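Local atomic coordinates of cytochrome CH (Methylobacterium extorquens, PDB entry 1QN2), a protein that carries electrons by means of a covalently bound heme c, probably as a soluble class I cytochrome c of the cytochrome c2 type. Residues A[26-31]-A[40-45]. Sequence-based numbering, arbitrary orientation.
Sequences GPTLKG and GADGYA. With HEC (heme c), chain D.
P27 lies against one face of the Y44 ring in a CH-pi contact, its CB 3.9 Å from the ring centroid and 23° off the normal. A rigid, compact proline suits this place, since its CG and CD face the heme: P27 CD is 3.6 Å from HEC C3D. With CG anti to the backbone N (chi1 174°), the tyrosine ring reaches along G26 and P27 until its OH stands 3.3 Å from HEC CMD.

The remaining apolar contacts are small. A41 CB presses tightly on P27 CB, at 3.4 Å, where a methyl is enough, and T28 CG2 rests 3.8 Å from A41 CA. T28 OG1 turns to its own chain and accepts from K30 N at 3.2 Å, an ST turn.

No hydrogen bond joins the two segments directly; N23 links them, bonding T28 N and A41 O. The OH of Y44 bonds V25 O, so an alanine here would probably leave that carbonyl without its mate and open a gap where the ring packs on P27.

P27 O receives H18 ND1, as in class I cytochromes c, where this bond orients the axial histidine. Both segments belong to the long helix-free loop between helices 4-10 and 48-53 that borders the heme.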
ATOM      1  N   GLY A  26       0.028  -1.397  10.928  1.00 30.00           N
ATOM      2  CA  GLY A  26       0.505  -0.736   9.728  1.00 19.03           C
ATOM      3  C   GLY A  26       0.157   0.739   9.752  1.00 27.63           C
ATOM      4  O   GLY A  26      -0.657   1.199  10.563  1.00 25.82           O
ATOM      5  N   PRO A  27       0.773   1.533   8.873  1.00 25.19           N
ATOM      6  CA  PRO A  27       0.486   2.975   8.922  1.00 20.29           C
ATOM      7  C   PRO A  27      -0.862   3.310   8.292  1.00 28.82           C
ATOM      8  O   PRO A  27      -1.438   2.488   7.583  1.00 23.61           O
ATOM      9  CB  PRO A  27       1.604   3.549   8.022  1.00 24.08           C
ATOM     10  CG  PRO A  27       1.732   2.471   6.968  1.00 25.82           C
ATOM     11  CD  PRO A  27       1.718   1.194   7.798  1.00 26.21           C
ATOM     12  N   THR A  28      -1.330   4.530   8.559  1.00 23.69           N
ATOM     13  CA  THR A  28      -2.621   4.932   7.938  1.00 22.27           C
ATOM     14  C   THR A  28      -2.317   5.125   6.429  1.00 17.29           C
ATOM     15  O   THR A  28      -1.199   5.563   6.131  1.00 20.53           O
ATOM     16  CB  THR A  28      -3.073   6.298   8.495  1.00 26.45           C
ATOM     17  OG1 THR A  28      -4.139   6.814   7.685  1.00 28.11           O
ATOM     18  CG2 THR A  28      -1.916   7.285   8.475  1.00 21.48           C
ATOM     19  N   LEU A  29      -3.259   4.782   5.567  1.00 22.42           N
ATOM     20  CA  LEU A  29      -3.059   4.912   4.123  1.00 18.63           C
ATOM     21  C   LEU A  29      -3.678   6.184   3.582  1.00 20.84           C
ATOM     22  O   LEU A  29      -3.817   6.371   2.368  1.00 22.90           O
ATOM     23  CB  LEU A  29      -3.650   3.688   3.407  1.00 23.29           C
ATOM     24  CG  LEU A  29      -2.903   2.399   3.787  1.00 22.90           C
ATOM     25  CD1 LEU A  29      -3.361   1.208   2.984  1.00 28.11           C
ATOM     26  CD2 LEU A  29      -1.396   2.627   3.684  1.00 20.77           C
ATOM     27  N   LYS A  30      -4.053   7.098   4.476  1.00 24.95           N
ATOM     28  CA  LYS A  30      -4.653   8.343   3.971  1.00 23.61           C
ATOM     29  C   LYS A  30      -3.662   9.098   3.099  1.00 27.24           C
ATOM     30  O   LYS A  30      -2.535   9.373   3.513  1.00 35.61           O
ATOM     31  CB  LYS A  30      -5.130   9.210   5.128  1.00 38.14           C
ATOM     32  CG  LYS A  30      -5.768  10.540   4.725  1.00 32.45           C
ATOM     33  CD  LYS A  30      -6.176  11.310   5.976  1.00118.75           C
ATOM     34  CE  LYS A  30      -6.579  12.740   5.669  1.00197.39           C
ATOM     35  NZ  LYS A  30      -6.462  13.621   6.868  1.00104.54           N
ATOM     36  N   GLY A  31      -4.095   9.426   1.885  1.00 24.63           N
ATOM     37  CA  GLY A  31      -3.266  10.161   0.953  1.00 43.66           C
ATOM     38  C   GLY A  31      -1.977   9.473   0.557  1.00 40.11           C
ATOM     39  O   GLY A  31      -0.974  10.117   0.246  1.00 33.48           O
ATOM     40  N   GLY A  40       5.677   9.438   5.565  1.00 33.48           N
ATOM     41  CA  GLY A  40       4.596  10.066   6.310  1.00 36.24           C
ATOM     42  C   GLY A  40       3.851   9.240   7.333  1.00 20.61           C
ATOM     43  O   GLY A  40       4.424   8.700   8.278  1.00 30.95           O
ATOM     44  N   ALA A  41       2.533   9.134   7.171  1.00 30.00           N
ATOM     45  CA  ALA A  41       1.737   8.357   8.110  1.00 36.08           C
ATOM     46  C   ALA A  41       1.878   8.864   9.534  1.00 26.53           C
ATOM     47  O   ALA A  41       2.079   8.094  10.476  1.00 33.48           O
ATOM     48  CB  ALA A  41       2.080   6.883   8.019  1.00 34.50           C
ATOM     49  N   ASP A  42       1.769  10.179   9.708  1.00 40.11           N
ATOM     50  CA  ASP A  42       1.878  10.778  11.032  1.00 54.01           C
ATOM     51  C   ASP A  42       2.957  10.118  11.872  1.00 58.35           C
ATOM     52  O   ASP A  42       2.671   9.575  12.945  1.00 75.17           O
ATOM     53  CB  ASP A  42       0.526  10.676  11.762  1.00 62.06           C
ATOM     54  CG  ASP A  42      -0.604  11.290  10.959  1.00197.39           C
ATOM     55  OD1 ASP A  42      -0.411  12.392  10.402  1.00 63.96           O
ATOM     56  OD2 ASP A  42      -1.688  10.672  10.880  1.00 82.12           O
ATOM     57  N   GLY A  43       4.207  10.160  11.421  1.00 41.06           N
ATOM     58  CA  GLY A  43       5.266   9.571  12.209  1.00 47.85           C
ATOM     59  C   GLY A  43       5.218   8.078  12.443  1.00 53.22           C
ATOM     60  O   GLY A  43       5.620   7.603  13.513  1.00 43.74           O
ATOM     61  N   TYR A  44       4.736   7.300  11.473  1.00 38.06           N
ATOM     62  CA  TYR A  44       4.722   5.830  11.732  1.00 27.32           C
ATOM     63  C   TYR A  44       6.186   5.351  11.686  1.00 21.24           C
ATOM     64  O   TYR A  44       6.964   5.977  10.968  1.00 23.77           O
ATOM     65  CB  TYR A  44       3.927   5.148  10.617  1.00 28.74           C
ATOM     66  CG  TYR A  44       3.949   3.643  10.667  1.00 30.16           C
ATOM     67  CD1 TYR A  44       3.073   2.932  11.481  1.00 23.53           C
ATOM     68  CD2 TYR A  44       4.902   2.929   9.945  1.00 26.85           C
ATOM     69  CE1 TYR A  44       3.113   1.559  11.542  1.00 25.11           C
ATOM     70  CE2 TYR A  44       4.947   1.560  10.004  1.00 20.21           C
ATOM     71  CZ  TYR A  44       4.060   0.876  10.804  1.00 21.63           C
ATOM     72  OH  TYR A  44       4.103  -0.494  10.876  1.00 25.98           O
ATOM     73  N   ALA A  45       6.532   4.311  12.424  1.00 31.58           N
ATOM     74  CA  ALA A  45       7.902   3.795  12.453  1.00 38.53           C
ATOM     75  C   ALA A  45       8.144   2.812  11.311  1.00 26.61           C
ATOM     76  O   ALA A  45       7.976   1.610  11.496  1.00 26.61           O
ATOM     77  CB  ALA A  45       8.157   3.104  13.792  1.00 31.74           C
TER
HETATM   78 FE   HEC D 101       0.516  -2.737   4.179  1.00 21.56          FE
HETATM   79  CHA HEC D 101       3.072  -0.461   4.409  1.00 16.82           C
HETATM   80  CHB HEC D 101      -0.705  -1.083   1.417  1.00 17.05           C
HETATM   81  CHC HEC D 101      -1.616  -5.379   3.535  1.00 13.03           C
HETATM   82  CHD HEC D 101       1.324  -4.056   7.170  1.00 15.16           C
HETATM   83  NA  HEC D 101       1.069  -1.039   3.110  1.00 17.53           N
HETATM   84  C1A HEC D 101       2.184  -0.266   3.360  1.00 16.82           C
HETATM   85  C2A HEC D 101       2.221   0.688   2.384  1.00 16.34           C
HETATM   86  C3A HEC D 101       1.165   0.521   1.544  1.00 17.77           C
HETATM   87  C4A HEC D 101       0.443  -0.563   1.995  1.00 19.90           C
HETATM   88  CMA HEC D 101       0.961   1.457   0.358  1.00 17.45           C
HETATM   89  CAA HEC D 101       3.255   1.779   2.242  1.00 15.71           C
HETATM   90  CBA HEC D 101       2.758   3.028   2.971  1.00 22.90           C
HETATM   91  CGA HEC D 101       3.789   4.143   3.099  1.00 31.11           C
HETATM   92  O1A HEC D 101       4.807   4.199   2.365  1.00 22.58           O
HETATM   93  O2A HEC D 101       3.407   5.216   3.642  1.00 25.35           O
HETATM   94  NB  HEC D 101      -0.950  -3.145   2.761  1.00 17.45           N
HETATM   95  C1B HEC D 101      -1.291  -2.289   1.747  1.00 19.11           C
HETATM   96  C2B HEC D 101      -2.438  -2.795   1.179  1.00 15.00           C
HETATM   97  C3B HEC D 101      -2.655  -4.054   1.689  1.00 14.69           C
HETATM   98  C4B HEC D 101      -1.759  -4.242   2.735  1.00 14.45           C
HETATM   99  CMB HEC D 101      -3.272  -2.269   0.022  1.00 21.24           C
HETATM  100  CAB HEC D 101      -3.612  -4.946   1.198  1.00 26.06           C
HETATM  101  CBB HEC D 101      -3.474  -5.537  -0.062  1.00 20.37           C
HETATM  102  NC  HEC D 101      -0.026  -4.465   5.173  1.00 18.79           N
HETATM  103  C1C HEC D 101      -0.967  -5.370   4.766  1.00 19.66           C
HETATM  104  C2C HEC D 101      -1.133  -6.245   5.817  1.00 19.74           C
HETATM  105  C3C HEC D 101      -0.329  -5.865   6.862  1.00 14.76           C
HETATM  106  C4C HEC D 101       0.384  -4.763   6.439  1.00 16.74           C
HETATM  107  CMC HEC D 101      -2.031  -7.449   6.041  1.00 23.21           C
HETATM  108  CAC HEC D 101      -0.244  -6.500   8.104  1.00 24.32           C
HETATM  109  CBC HEC D 101      -0.021  -7.871   8.256  1.00 23.45           C
HETATM  110  ND  HEC D 101       1.970  -2.303   5.577  1.00 14.92           N
HETATM  111  C1D HEC D 101       2.128  -3.035   6.708  1.00 14.21           C
HETATM  112  C2D HEC D 101       3.263  -2.548   7.326  1.00 19.34           C
HETATM  113  C3D HEC D 101       3.738  -1.530   6.566  1.00 13.98           C
HETATM  114  C4D HEC D 101       2.957  -1.372   5.449  1.00 18.95           C
HETATM  115  CMD HEC D 101       3.969  -2.937   8.611  1.00 15.55           C
HETATM  116  CAD HEC D 101       5.001  -0.734   6.836  1.00 20.84           C
HETATM  117  CBD HEC D 101       6.029  -1.476   5.960  1.00 18.16           C
HETATM  118  CGD HEC D 101       7.471  -1.087   6.276  1.00 28.74           C
HETATM  119  O1D HEC D 101       8.373  -1.753   5.697  1.00 23.29           O
HETATM  120  O2D HEC D 101       7.763  -0.107   6.994  1.00 18.95           O